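Local coordinates for DUF3244 domain-containing protein (Bacteroides vulgatus ATCC 8482, PDB 3D33), which is of unknown function but adopts an immunoglobulin-like beta-sandwich fold and belongs to the DUF3244 family of the E-set clan, at residues V63-D68 and I77-A82. Numbering follows the deposited sequence.
Sequences VVYEND and ITISIA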
loop_
_atom_site.group_PDB
_atom_site.type_symbol
_atom_site.label_atom_id
_atom_site.label_comp_id
_atom_site.label_asym_id
_atom_site.label_seq_id
_atom_site.Cartn_x
_atom_site.Cartn_y
_atom_site.Cartn_z
ATOM N N VAL A 63 -2.879 -12.665 5.020
ATOM C CA VAL A 63 -1.893 -11.742 4.492
ATOM C C VAL A 63 -1.151 -12.410 3.337
ATOM O O VAL A 63 -0.546 -13.491 3.507
ATOM C CB VAL A 63 -0.922 -11.279 5.587
ATOM C CG1 VAL A 63 0.136 -10.370 5.003
ATOM C CG2 VAL A 63 -1.690 -10.570 6.720
ATOM N N VAL A 64 -1.206 -11.764 2.178
ATOM C CA VAL A 64 -0.563 -12.285 0.962
ATOM C C VAL A 64 0.781 -11.588 0.717
ATOM O O VAL A 64 1.607 -12.085 -0.036
ATOM C CB VAL A 64 -1.475 -12.159 -0.290
ATOM C CG1 VAL A 64 -2.758 -12.947 -0.075
ATOM C CG2 VAL A 64 -1.734 -10.704 -0.663
ATOM N N TYR A 65 0.999 -10.422 1.358
ATOM C CA TYR A 65 2.189 -9.638 1.144
ATOM C C TYR A 65 2.449 -8.816 2.389
ATOM O O TYR A 65 1.545 -8.132 2.852
ATOM C CB TYR A 65 2.013 -8.704 -0.066
ATOM C CG TYR A 65 3.174 -7.774 -0.387
ATOM C CD1 TYR A 65 3.368 -6.603 0.331
ATOM C CD2 TYR A 65 4.115 -8.102 -1.380
ATOM C CE1 TYR A 65 4.405 -5.728 0.026
ATOM C CE2 TYR A 65 5.169 -7.245 -1.678
ATOM C CZ TYR A 65 5.291 -6.044 -0.975
ATOM O OH TYR A 65 6.339 -5.187 -1.265
ATOM N N GLU A 66 3.670 -8.877 2.912
ATOM C CA GLU A 66 4.094 -7.930 3.951
ATOM C C GLU A 66 5.560 -7.590 3.748
ATOM O O GLU A 66 6.405 -8.456 3.477
ATOM C CB GLU A 66 3.831 -8.453 5.376
ATOM C CG GLU A 66 4.692 -9.611 5.771
ATOM C CD GLU A 66 4.411 -10.159 7.172
ATOM O OE1 GLU A 66 3.312 -9.959 7.719
ATOM O OE2 GLU A 66 5.319 -10.796 7.698
ATOM N N ASN A 67 5.853 -6.306 3.851
ATOM C CA ASN A 67 7.182 -5.806 3.579
ATOM C C ASN A 67 7.506 -4.647 4.535
ATOM O O ASN A 67 6.735 -3.696 4.609
ATOM C CB ASN A 67 7.207 -5.365 2.117
ATOM C CG ASN A 67 8.587 -4.981 1.630
ATOM O OD1 ASN A 67 9.549 -5.044 2.372
ATOM N ND2 ASN A 67 8.684 -4.593 0.350
ATOM N N ASP A 68 8.601 -4.784 5.272
ATOM C CA ASP A 68 9.126 -3.728 6.141
ATOM C C ASP A 68 10.130 -2.924 5.340
ATOM O O ASP A 68 11.158 -3.446 4.943
ATOM C CB ASP A 68 9.801 -4.339 7.374
ATOM C CG ASP A 68 8.811 -5.003 8.313
ATOM O OD1 ASP A 68 7.628 -4.640 8.298
ATOM O OD2 ASP A 68 9.222 -5.877 9.092
ATOM N N ILE A 77 7.717 2.178 -4.287
ATOM C CA ILE A 77 7.621 0.728 -4.133
ATOM C C ILE A 77 6.665 0.272 -5.225
ATOM O O ILE A 77 5.622 0.895 -5.416
ATOM C CB ILE A 77 7.052 0.353 -2.705
ATOM C CG1 ILE A 77 8.022 0.758 -1.582
ATOM C CG2 ILE A 77 6.715 -1.131 -2.593
ATOM C CD1 ILE A 77 9.397 0.065 -1.659
ATOM N N THR A 78 7.031 -0.775 -5.952
ATOM C CA THR A 78 6.057 -1.480 -6.796
ATOM C C THR A 78 5.798 -2.899 -6.295
ATOM O O THR A 78 6.701 -3.592 -5.776
ATOM C CB THR A 78 6.437 -1.511 -8.280
ATOM O OG1 THR A 78 7.615 -2.326 -8.476
ATOM C CG2 THR A 78 6.671 -0.086 -8.805
ATOM N N ILE A 79 4.556 -3.309 -6.461
ATOM C CA ILE A 79 4.102 -4.623 -6.008
ATOM C C ILE A 79 3.307 -5.263 -7.142
ATOM O O ILE A 79 2.304 -4.714 -7.589
ATOM C CB ILE A 79 3.202 -4.515 -4.780
ATOM C CG1 ILE A 79 3.912 -3.825 -3.616
ATOM C CG2 ILE A 79 2.701 -5.905 -4.333
ATOM C CD1 ILE A 79 2.971 -3.519 -2.445
ATOM N N SER A 80 3.734 -6.439 -7.578
ATOM C CA SER A 80 2.972 -7.197 -8.583
ATOM C C SER A 80 1.828 -7.892 -7.898
ATOM O O SER A 80 2.036 -8.661 -6.938
ATOM C CB SER A 80 3.806 -8.260 -9.264
ATOM O OG SER A 80 2.970 -8.950 -10.184
ATOM N N ILE A 81 0.617 -7.620 -8.374
ATOM C CA ILE A 81 -0.582 -8.302 -7.880
ATOM C C ILE A 81 -1.050 -9.393 -8.859
ATOM O O ILE A 81 -2.102 -9.988 -8.698
ATOM C CB ILE A 81 -1.717 -7.301 -7.589
ATOM C CG1 ILE A 81 -2.210 -6.571 -8.849
ATOM C CG2 ILE A 81 -1.252 -6.261 -6.545
ATOM C CD1 ILE A 81 -3.464 -5.677 -8.576
ATOM N N ALA A 82 -0.228 -9.669 -9.862
ATOM C CA ALA A 82 -0.613 -10.502 -11.004
ATOM C C ALA A 82 -0.907 -11.948 -10.597
ATOM O O ALA A 82 -1.689 -12.632 -11.238
ATOM C CB ALA A 82 0.492 -10.479 -12.047
HETATM O O HOH W 1 7.237 -5.508 -3.721
#
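One face of the Y65 ring lies against the side chain of I79, and three carbons of the isoleucine share it. CD1 sits over the face, 4.0 Å from the ring centroid and 29° off its normal, in a CH-pi contact whose shortest approach is 3.6 Å, from I79 CD1 to Y65 CE1. On the same face, I79 CG2 lies nearer the opposite long edge, 3.9 Å from both Y65 CD2 and Y65 CE2, while I79 CG1 comes within 3.7 Å of Y65 CZ. The two side chains reach toward each other across the gap between the sheets. Y65 extends across it with CG anti to its own nitrogen (chi1 178°), which carries the hydroxyl as far as I77, whose CG2 stands 4.3 Å from Y65 OH.

That hydroxyl is held from its own strand and from across the contact. N67, two residues on and facing the same way, donates from ND2 to Y65 OH over 2.9 Å, with the oxygen close to the amide plane. A water 2.6 Å from Y65 OH donates to the carbonyl oxygen of T78, linking the tyrosine to the backbone of 77-80.

These strands are edges of different sheets: 63-69 pairs with 50-57, and 76-80 with 39-44, so side chains and water make the join at this margin of the immunoglobulin-like sandwich. V64 and Y65 form a classic beta bulge opposite I55. Replacing the tyrosine with an alanine would probably uncover the I79 side chain and deprive N67 ND2 and the bridging water of their shared partner. The chemistry is therefore divided: the ring supplies apolar cover for buried I79, and its phenol oxygen ends in a polar network at the sandwich edge.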